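Local coordinates for protein-tyrosine-phosphatase PTP1 (Arabidopsis thaliana, PDB 6KRW) that removes phosphate from phosphotyrosine in proteins, dephosphorylating the MAP kinase MPK6 and helping to restrain salicylic acid and camalexin synthesis in plant defence, at residues 15-20 and 298-303; 102-107 and 253-258; 175-180 and 217-222. All blocks are in the same frame, centred on the assembly; numbering follows the deposited sequence.

Interaction 1: residues 15-20 and 298-303; sequences QALGVF and ELEDLT
Leu-17 and Leu-299 meet where the two helices come nearest, their side chains sliding past each other in opposite directions. CD1 of Leu-17 lies 3.9 Å from CB of Leu-299, while Leu-299 sends its own CD1 back to the other helix, to 3.8 Å from the backbone N of Leu-17. That one methyl also reaches CB of Ala-16 at 3.8 Å and approaches the ring of Phe-20 at CD2, 4.0 Å away, so Ala-16, Leu-17 and, one turn on, Phe-20 all touch a single branch of Leu-299. The two branches of Leu-17 divide the rest of the contact. CD1 meets CG of Glu-300 at about a right angle between the side chains, and CD2 comes to 3.8 Å from OG1 of Thr-303. Leu-17 has its CG anti to the backbone N (chi1 179°), which directs its two methyls toward helix 285-303.

The polar residues that touch Leu-17 are themselves held in place. OG1 of Thr-303 turns back to its own helix and donates to the carbonyl O of Leu-299 at 2.8 Å, which ties down the hydroxyl beside the Leu-17 methyl. Glu-300 gives only its aliphatic stem to the leucine; its carboxylate runs on to a salt bridge with Arg-21, one residue past the segment. Helix 242-259 packs against both partners, Ile-254 on Leu-299 and Ile-257 on Ala-16, and Cys-13 also packs on Leu-299.

The segment axes approach to 9.6 Å at an angle of 149° between their directions, with no hydrogen bond from one helix to the other. This is apolar packing of two roughly antiparallel helices, here joining the N-terminal helix to the C-terminal helix of the tyrosine phosphatase fold.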
loop_
_atom_site.group_PDB
_atom_site.type_symbol
_atom_site.label_atom_id
_atom_site.label_comp_id
_atom_site.label_asym_id
_atom_site.label_seq_id
_atom_site.Cartn_x
_atom_site.Cartn_y
_atom_site.Cartn_z
ATOM N N GLN A 15 25.641 0.593 -5.444
ATOM C CA GLN A 15 25.512 -0.411 -6.526
ATOM C C GLN A 15 24.126 -0.307 -7.147
ATOM O O GLN A 15 24.023 -0.247 -8.387
ATOM C CB GLN A 15 25.765 -1.797 -5.946
ATOM C CG GLN A 15 27.229 -2.042 -5.617
ATOM C CD GLN A 15 27.391 -3.196 -4.656
ATOM O OE1 GLN A 15 26.432 -3.903 -4.349
ATOM N NE2 GLN A 15 28.597 -3.359 -4.139
ATOM N N ALA A 16 23.089 -0.251 -6.317
ATOM C CA ALA A 16 21.709 -0.116 -6.829
ATOM C C ALA A 16 21.553 1.212 -7.570
ATOM O O ALA A 16 20.894 1.245 -8.605
ATOM C CB ALA A 16 20.717 -0.227 -5.712
ATOM N N LEU A 17 22.112 2.290 -7.020
ATOM C CA LEU A 17 21.919 3.616 -7.661
ATOM C C LEU A 17 22.480 3.583 -9.083
ATOM O O LEU A 17 21.842 4.110 -10.004
ATOM C CB LEU A 17 22.606 4.692 -6.823
ATOM C CG LEU A 17 22.505 6.115 -7.371
ATOM C CD1 LEU A 17 21.075 6.534 -7.661
ATOM C CD2 LEU A 17 23.150 7.101 -6.408
ATOM N N GLY A 18 23.665 3.025 -9.274
ATOM C CA GLY A 18 24.248 2.983 -10.623
ATOM C C GLY A 18 23.346 2.227 -11.577
ATOM O O GLY A 18 23.198 2.654 -12.754
ATOM N N VAL A 19 22.759 1.120 -11.116
ATOM C CA VAL A 19 21.855 0.329 -11.982
ATOM C C VAL A 19 20.567 1.091 -12.290
ATOM O O VAL A 19 20.224 1.222 -13.472
ATOM C CB VAL A 19 21.589 -1.045 -11.348
ATOM C CG1 VAL A 19 20.467 -1.736 -12.087
ATOM C CG2 VAL A 19 22.876 -1.868 -11.301
ATOM N N PHE A 20 19.879 1.601 -11.272
ATOM C CA PHE A 20 18.587 2.298 -11.502
ATOM C C PHE A 20 18.810 3.583 -12.309
ATOM O O PHE A 20 17.989 3.891 -13.177
ATOM C CB PHE A 20 17.888 2.552 -10.166
ATOM C CG PHE A 20 17.178 1.334 -9.629
ATOM C CD1 PHE A 20 15.899 1.039 -10.055
ATOM C CD2 PHE A 20 17.744 0.530 -8.657
ATOM C CE1 PHE A 20 15.212 -0.049 -9.546
ATOM C CE2 PHE A 20 17.067 -0.588 -8.181
ATOM C CZ PHE A 20 15.822 -0.894 -8.650
ATOM N N GLU A 298 15.473 8.405 -4.040
ATOM C CA GLU A 298 15.677 8.009 -2.633
ATOM C C GLU A 298 17.095 7.472 -2.448
ATOM O O GLU A 298 17.718 7.748 -1.408
ATOM C CB GLU A 298 14.604 7.047 -2.152
ATOM C CG GLU A 298 14.687 6.808 -0.662
ATOM C CD GLU A 298 14.484 8.037 0.197
ATOM O OE1 GLU A 298 13.979 9.025 -0.332
ATOM O OE2 GLU A 298 14.803 7.966 1.382
ATOM N N LEU A 299 17.585 6.674 -3.393
ATOM C CA LEU A 299 18.977 6.161 -3.321
ATOM C C LEU A 299 19.984 7.324 -3.342
ATOM O O LEU A 299 21.029 7.185 -2.680
ATOM C CB LEU A 299 19.245 5.187 -4.467
ATOM C CG LEU A 299 18.550 3.830 -4.345
ATOM C CD1 LEU A 299 18.701 3.016 -5.618
ATOM C CD2 LEU A 299 19.084 3.054 -3.139
ATOM N N GLU A 300 19.684 8.432 -4.028
ATOM C CA GLU A 300 20.568 9.626 -4.006
ATOM C C GLU A 300 20.568 10.240 -2.602
ATOM O O GLU A 300 21.669 10.587 -2.127
ATOM C CB GLU A 300 20.133 10.631 -5.065
ATOM C CG GLU A 300 20.493 10.212 -6.458
ATOM C CD GLU A 300 19.983 11.113 -7.571
ATOM O OE1 GLU A 300 19.150 12.037 -7.300
ATOM O OE2 GLU A 300 20.455 10.909 -8.720
ATOM N N ASP A 301 19.406 10.315 -1.949
ATOM C CA ASP A 301 19.324 10.816 -0.552
ATOM C C ASP A 301 20.114 9.895 0.375
ATOM O O ASP A 301 20.880 10.412 1.204
ATOM C CB ASP A 301 17.883 10.884 -0.068
ATOM C CG ASP A 301 17.163 12.140 -0.488
ATOM O OD1 ASP A 301 17.779 12.968 -1.174
ATOM O OD2 ASP A 301 15.993 12.271 -0.122
ATOM N N LEU A 302 19.956 8.576 0.213
ATOM C CA LEU A 302 20.559 7.606 1.164
ATOM C C LEU A 302 22.086 7.643 1.036
ATOM O O LEU A 302 22.767 7.364 2.038
ATOM C CB LEU A 302 20.001 6.202 0.908
ATOM C CG LEU A 302 18.548 5.994 1.335
ATOM C CD1 LEU A 302 17.962 4.748 0.684
ATOM C CD2 LEU A 302 18.427 5.931 2.855
ATOM N N THR A 303 22.607 8.019 -0.134
ATOM C CA THR A 303 24.074 7.959 -0.377
ATOM C C THR A 303 24.689 9.357 -0.366
ATOM O O THR A 303 25.904 9.455 -0.623
ATOM C CB THR A 303 24.382 7.264 -1.703
ATOM O OG1 THR A 303 23.725 7.968 -2.762
ATOM C CG2 THR A 303 23.953 5.814 -1.679
#

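Interaction 2: residues 102-107 and 253-258; sequences SISQFI and TIQRIL
Gln-255 reaches from helix 242-259 to Ser-104 and holds it with both ends of its carboxamide, fastening the approach to strand 106-109 of the central mixed sheet onto a helix of the tyrosine phosphatase fold. Its chain is extended beyond CG (chi2 -170°), which carries the amide clear of the helix to the serine. OE1 takes the backbone N-H of Ser-104 at 2.8 Å; the bond is fairly straight (162° at the hydrogen), although the donor stands 32° out of the carbonyl plane. NE2 turns to the hydroxyl of the same residue and donates to OG at 3.1 Å, with the oxygen close to the amide plane. One serine therefore meets both halves of the carboxamide, which fixes the amide's rotation. The serine OG is itself tied to His-251, one turn earlier on the helix, and the ring of that histidine packs edge-to-face with Phe-106.

Ile-103 runs alongside Gln-255 in the opposite direction, then leans its far end on the next helical residue: CD1 sits 3.8 Å from CG of Arg-256, the two side chains crossing at a slant. Only the aliphatic part of Arg-256 is used here. Beyond it the chain bends at chi3 and delivers the guanidinium to Asp-261 in a salt bridge, with hydrogen bonds to Asn-252, Ser-263 and Thr-270.

Two waters extend the polar join. One donates to the carbonyl O atoms of Ser-102 and Gln-255, linking the backbones beside the glutamine stem. The other bridges Ser-104 and Gln-255, so that the amide oxygen accepts both the serine N-H and a proton from this water, which lies 2.8 Å from OE1 and gives its second hydrogen to O of Ser-104.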
loop_
_atom_site.group_PDB
_atom_site.type_symbol
_atom_site.label_atom_id
_atom_site.label_comp_id
_atom_site.label_asym_id
_atom_site.label_seq_id
_atom_site.Cartn_x
_atom_site.Cartn_y
_atom_site.Cartn_z
ATOM N N SER A 102 13.516 -6.866 8.670
ATOM C CA SER A 102 13.898 -5.545 8.099
ATOM C C SER A 102 13.020 -5.180 6.901
ATOM O O SER A 102 13.226 -4.094 6.361
ATOM C CB SER A 102 15.355 -5.524 7.716
ATOM O OG SER A 102 16.167 -5.861 8.826
ATOM N N ILE A 103 12.123 -6.074 6.464
ATOM C CA ILE A 103 11.302 -5.849 5.242
ATOM C C ILE A 103 9.825 -5.880 5.628
ATOM O O ILE A 103 9.359 -6.908 6.136
ATOM C CB ILE A 103 11.685 -6.857 4.147
ATOM C CG1 ILE A 103 13.189 -6.778 3.866
ATOM C CG2 ILE A 103 10.842 -6.591 2.911
ATOM C CD1 ILE A 103 13.714 -7.862 3.010
ATOM N N SER A 104 9.128 -4.750 5.435
ATOM C CA SER A 104 7.689 -4.621 5.733
ATOM C C SER A 104 6.872 -5.559 4.841
ATOM O O SER A 104 7.214 -5.749 3.650
ATOM C CB SER A 104 7.189 -3.224 5.522
ATOM O OG SER A 104 7.997 -2.267 6.230
ATOM N N GLN A 105 5.771 -6.023 5.404
ATOM C CA GLN A 105 4.695 -6.627 4.615
ATOM C C GLN A 105 3.558 -5.612 4.545
ATOM O O GLN A 105 3.445 -4.731 5.464
ATOM C CB GLN A 105 4.282 -7.971 5.204
ATOM C CG GLN A 105 3.582 -7.911 6.530
ATOM C CD GLN A 105 3.367 -9.272 7.147
ATOM O OE1 GLN A 105 3.284 -10.302 6.437
ATOM N NE2 GLN A 105 3.234 -9.283 8.470
ATOM N N PHE A 106 2.778 -5.701 3.500
ATOM C CA PHE A 106 1.649 -4.783 3.270
ATOM C C PHE A 106 0.342 -5.531 3.187
ATOM O O PHE A 106 0.281 -6.695 2.762
ATOM C CB PHE A 106 1.820 -3.963 1.998
ATOM C CG PHE A 106 3.199 -3.415 1.797
ATOM C CD1 PHE A 106 4.160 -4.121 1.101
ATOM C CD2 PHE A 106 3.541 -2.158 2.284
ATOM C CE1 PHE A 106 5.433 -3.629 0.909
ATOM C CE2 PHE A 106 4.809 -1.644 2.072
ATOM C CZ PHE A 106 5.763 -2.369 1.388
ATOM N N ILE A 107 -0.727 -4.855 3.523
ATOM C CA ILE A 107 -2.094 -5.192 3.105
ATOM C C ILE A 107 -2.534 -4.200 2.052
ATOM O O ILE A 107 -2.717 -3.001 2.390
ATOM C CB ILE A 107 -3.064 -5.319 4.271
ATOM C CG1 ILE A 107 -2.687 -6.506 5.158
ATOM C CG2 ILE A 107 -4.483 -5.440 3.769
ATOM C CD1 ILE A 107 -3.491 -6.576 6.434
ATOM N N THR A 253 11.326 -2.031 -2.587
ATOM C CA THR A 253 12.621 -2.069 -3.284
ATOM C C THR A 253 13.697 -1.488 -2.373
ATOM O O THR A 253 14.796 -2.051 -2.262
ATOM C CB THR A 253 12.547 -1.346 -4.629
ATOM O OG1 THR A 253 11.606 -2.049 -5.467
ATOM C CG2 THR A 253 13.904 -1.262 -5.288
ATOM N N ILE A 254 13.442 -0.292 -1.837
ATOM C CA ILE A 254 14.460 0.357 -0.968
ATOM C C ILE A 254 14.785 -0.537 0.232
ATOM O O ILE A 254 15.976 -0.738 0.512
ATOM C CB ILE A 254 13.985 1.762 -0.571
ATOM C CG1 ILE A 254 13.909 2.667 -1.802
ATOM C CG2 ILE A 254 14.853 2.327 0.543
ATOM C CD1 ILE A 254 15.225 3.036 -2.408
ATOM N N GLN A 255 13.769 -1.081 0.903
ATOM C CA GLN A 255 14.041 -1.941 2.085
ATOM C C GLN A 255 14.879 -3.144 1.676
ATOM O O GLN A 255 15.757 -3.558 2.450
ATOM C CB GLN A 255 12.743 -2.385 2.728
ATOM C CG GLN A 255 12.088 -1.278 3.515
ATOM C CD GLN A 255 10.930 -1.745 4.350
ATOM O OE1 GLN A 255 10.184 -2.635 3.937
ATOM N NE2 GLN A 255 10.762 -1.134 5.523
ATOM N N ARG A 256 14.555 -3.749 0.545
ATOM C CA ARG A 256 15.285 -4.976 0.140
ATOM C C ARG A 256 16.729 -4.642 -0.250
ATOM O O ARG A 256 17.617 -5.432 0.051
ATOM C CB ARG A 256 14.505 -5.680 -0.971
ATOM C CG ARG A 256 13.292 -6.429 -0.431
ATOM C CD ARG A 256 12.331 -6.827 -1.519
ATOM N NE ARG A 256 12.960 -7.659 -2.542
ATOM C CZ ARG A 256 12.580 -7.688 -3.804
ATOM N NH1 ARG A 256 11.501 -7.023 -4.182
ATOM N NH2 ARG A 256 13.226 -8.468 -4.672
ATOM N N ILE A 257 16.981 -3.489 -0.867
ATOM C CA ILE A 257 18.376 -3.058 -1.146
ATOM C C ILE A 257 19.114 -2.919 0.187
ATOM O O ILE A 257 20.230 -3.436 0.310
ATOM C CB ILE A 257 18.407 -1.764 -1.968
ATOM C CG1 ILE A 257 17.846 -1.988 -3.370
ATOM C CG2 ILE A 257 19.817 -1.179 -1.996
ATOM C CD1 ILE A 257 17.475 -0.690 -4.083
ATOM N N LEU A 258 18.493 -2.260 1.162
ATOM C CA LEU A 258 19.138 -2.007 2.470
ATOM C C LEU A 258 19.352 -3.319 3.224
ATOM O O LEU A 258 20.252 -3.366 4.074
ATOM C CB LEU A 258 18.259 -1.061 3.287
ATOM C CG LEU A 258 18.255 0.381 2.798
ATOM C CD1 LEU A 258 17.216 1.190 3.564
ATOM C CD2 LEU A 258 19.638 1.007 2.970
HETATM O O HOH W 1 15.772 -3.064 5.148
HETATM O O HOH W 2 8.667 -4.002 1.999
#

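Interaction 3: residues 175-180 and 217-222; sequences TSLMLR and REILKR
Chi1 of Glu-218 (-175°) turns CG away from its own backbone N, and the chain runs on extended, pushing the carboxylate out from helix 214-223 to Thr-175, whose hydroxyl is set between its own backbone N and carbonyl carbon (chi1 53°). OG1 of Thr-175 donates to OE1 of Glu-218 at 2.5 Å, an unusually short separation whose exact value is doubtful. The same hydroxyl is also hydrogen-bonded to Thr-173, so it has two partners.

The other carboxylate oxygen belongs to Arg-222, one turn further along the helix. NE, at 3.0 Å from OE2 of Glu-218, uses the anti lone pair, while NH1 meets the same oxygen from above the carboxylate plane; both bonds lie close to the guanidinium plane. This side-on salt bridge holds the guanidinium against Leu-179, a less well ordered residue whose CD1 is placed over the centre of one face, about 3.7 Å above it.

These contacts join helix 214-223 to the start of strand 178-186 and the turn before it, in the central sheet of the tyrosine phosphatase fold. Shortening Glu-218 to an alanine is likely to leave the Thr-175 hydroxyl without its acceptor on the helix and the Arg-222 guanidinium without the partner that holds it against Leu-179.

Leu-177 packs beside the polar pair. Its side chain slides past Glu-218 in the opposite direction, bringing CD1 to 3.6 Å from OE2, and its other branch packs on Ile-219, CD2 to CG1 3.7 Å. Ile-219 in turn rests on Ile-199 of strand 194-200 and on Tyr-247, with its side chain about 11 Å from that of the catalytic Cys-237.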
loop_
_atom_site.group_PDB
_atom_site.type_symbol
_atom_site.label_atom_id
_atom_site.label_comp_id
_atom_site.label_asym_id
_atom_site.label_seq_id
_atom_site.Cartn_x
_atom_site.Cartn_y
_atom_site.Cartn_z
ATOM N N THR A 175 5.031 18.929 2.478
ATOM C CA THR A 175 4.886 18.177 1.204
ATOM C C THR A 175 3.440 17.731 0.937
ATOM O O THR A 175 3.266 16.918 0.031
ATOM C CB THR A 175 5.834 16.973 1.232
ATOM O OG1 THR A 175 5.587 16.238 2.430
ATOM C CG2 THR A 175 7.285 17.391 1.226
ATOM N N SER A 176 2.461 18.250 1.691
ATOM C CA SER A 176 0.991 18.035 1.569
ATOM C C SER A 176 0.535 16.742 2.241
ATOM O O SER A 176 -0.642 16.443 2.093
ATOM C CB SER A 176 0.412 18.139 0.168
ATOM O OG SER A 176 1.016 19.188 -0.571
ATOM N N LEU A 177 1.371 16.058 3.017
ATOM C CA LEU A 177 0.841 14.875 3.736
ATOM C C LEU A 177 -0.043 15.344 4.892
ATOM O O LEU A 177 0.268 16.351 5.475
ATOM C CB LEU A 177 2.012 14.054 4.257
ATOM C CG LEU A 177 2.941 13.497 3.189
ATOM C CD1 LEU A 177 4.043 12.691 3.866
ATOM C CD2 LEU A 177 2.181 12.617 2.182
ATOM N N MET A 178 -1.063 14.552 5.212
ATOM C CA MET A 178 -1.932 14.714 6.404
ATOM C C MET A 178 -1.693 13.538 7.330
ATOM O O MET A 178 -1.849 12.370 6.852
ATOM C CB MET A 178 -3.399 14.806 6.013
ATOM C CG MET A 178 -3.800 16.165 5.514
ATOM S SD MET A 178 -5.460 16.160 4.840
ATOM C CE MET A 178 -5.177 15.338 3.267
ATOM N N LEU A 179 -1.142 13.791 8.497
ATOM C CA LEU A 179 -0.825 12.805 9.536
ATOM C C LEU A 179 -1.903 12.815 10.599
ATOM O O LEU A 179 -2.026 13.812 11.229
ATOM C CB LEU A 179 0.566 13.063 10.102
ATOM C CG LEU A 179 1.659 13.356 9.079
ATOM C CD1 LEU A 179 2.951 13.719 9.786
ATOM C CD2 LEU A 179 1.898 12.175 8.144
ATOM N N ARG A 180 -2.610 11.708 10.776
ATOM C CA ARG A 180 -3.636 11.554 11.819
ATOM C C ARG A 180 -3.251 10.418 12.750
ATOM O O ARG A 180 -3.190 9.283 12.290
ATOM C CB ARG A 180 -5.010 11.308 11.223
ATOM C CG ARG A 180 -5.531 12.404 10.317
ATOM C CD ARG A 180 -6.872 12.029 9.739
ATOM N NE ARG A 180 -7.565 13.115 9.055
ATOM C CZ ARG A 180 -7.432 13.432 7.760
ATOM N NH1 ARG A 180 -6.595 12.781 6.967
ATOM N NH2 ARG A 180 -8.149 14.419 7.255
ATOM N N ARG A 217 8.253 10.027 -1.279
ATOM C CA ARG A 217 9.474 9.632 -0.540
ATOM C C ARG A 217 9.378 10.052 0.930
ATOM O O ARG A 217 9.938 9.346 1.772
ATOM C CB ARG A 217 10.715 10.162 -1.256
ATOM C CG ARG A 217 10.998 9.405 -2.542
ATOM C CD ARG A 217 12.293 9.804 -3.210
ATOM N NE ARG A 217 12.389 11.227 -3.457
ATOM C CZ ARG A 217 13.141 12.078 -2.774
ATOM N NH1 ARG A 217 13.872 11.666 -1.751
ATOM N NH2 ARG A 217 13.165 13.346 -3.128
ATOM N N GLU A 218 8.700 11.158 1.251
ATOM C CA GLU A 218 8.539 11.500 2.679
ATOM C C GLU A 218 7.732 10.412 3.399
ATOM O O GLU A 218 8.038 10.118 4.562
ATOM C CB GLU A 218 7.905 12.881 2.815
ATOM C CG GLU A 218 7.836 13.306 4.262
ATOM C CD GLU A 218 7.331 14.717 4.505
ATOM O OE1 GLU A 218 7.634 15.607 3.704
ATOM O OE2 GLU A 218 6.530 14.832 5.398
ATOM N N ILE A 219 6.728 9.834 2.745
ATOM C CA ILE A 219 5.980 8.713 3.390
ATOM C C ILE A 219 6.982 7.607 3.739
ATOM O O ILE A 219 6.997 7.143 4.879
ATOM C CB ILE A 219 4.874 8.187 2.471
ATOM C CG1 ILE A 219 3.859 9.265 2.096
ATOM C CG2 ILE A 219 4.211 6.950 3.088
ATOM C CD1 ILE A 219 2.849 8.841 1.060
ATOM N N LEU A 220 7.835 7.232 2.791
ATOM C CA LEU A 220 8.811 6.151 3.070
ATOM C C LEU A 220 9.765 6.573 4.186
ATOM O O LEU A 220 10.056 5.761 5.086
ATOM C CB LEU A 220 9.567 5.816 1.780
ATOM C CG LEU A 220 10.738 4.850 1.939
ATOM C CD1 LEU A 220 10.263 3.525 2.543
ATOM C CD2 LEU A 220 11.415 4.607 0.594
ATOM N N LYS A 221 10.216 7.829 4.165
ATOM C CA LYS A 221 11.159 8.299 5.204
ATOM C C LYS A 221 10.509 8.216 6.590
ATOM O O LYS A 221 11.209 7.814 7.554
ATOM C CB LYS A 221 11.595 9.720 4.892
ATOM C CG LYS A 221 12.484 9.843 3.669
ATOM C CD LYS A 221 12.826 11.288 3.343
ATOM C CE LYS A 221 13.558 11.433 2.022
ATOM N NZ LYS A 221 14.889 10.778 2.046
ATOM N N ARG A 222 9.222 8.542 6.691
ATOM C CA ARG A 222 8.529 8.469 8.007
ATOM C C ARG A 222 8.354 7.011 8.446
ATOM O O ARG A 222 8.270 6.747 9.641
ATOM C CB ARG A 222 7.188 9.194 7.932
ATOM C CG ARG A 222 7.344 10.701 7.795
ATOM C CD ARG A 222 6.010 11.411 7.692
ATOM N NE ARG A 222 6.227 12.862 7.637
ATOM C CZ ARG A 222 6.511 13.624 8.672
ATOM N NH1 ARG A 222 6.709 14.926 8.494
ATOM N NH2 ARG A 222 6.600 13.081 9.873
#

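In the fold
From the N terminus, helix 7-24 supplies residues 15-20, whose partner in interaction 1 arrives only near the C terminus, at 298-303; this closes the longest loop and brings the first and last helices of the chain together. Interaction 2 opens within it at 102-107 and closes at 253-258 on helix 242-259. Interaction 3, from 175-180 to 217-222, lies within that second loop, so the three nest and none cross. Interaction 2 ties its helix to the approach of strand 106-109, interaction 3 to the start of strand 178-186, both in the same sheet. Ile-254 touches Leu-299, Leu-302 and Leu-220, linking all three contacts, while Asp-301 salt-bridges Arg-217 and Lys-221 between interactions 1 and 3.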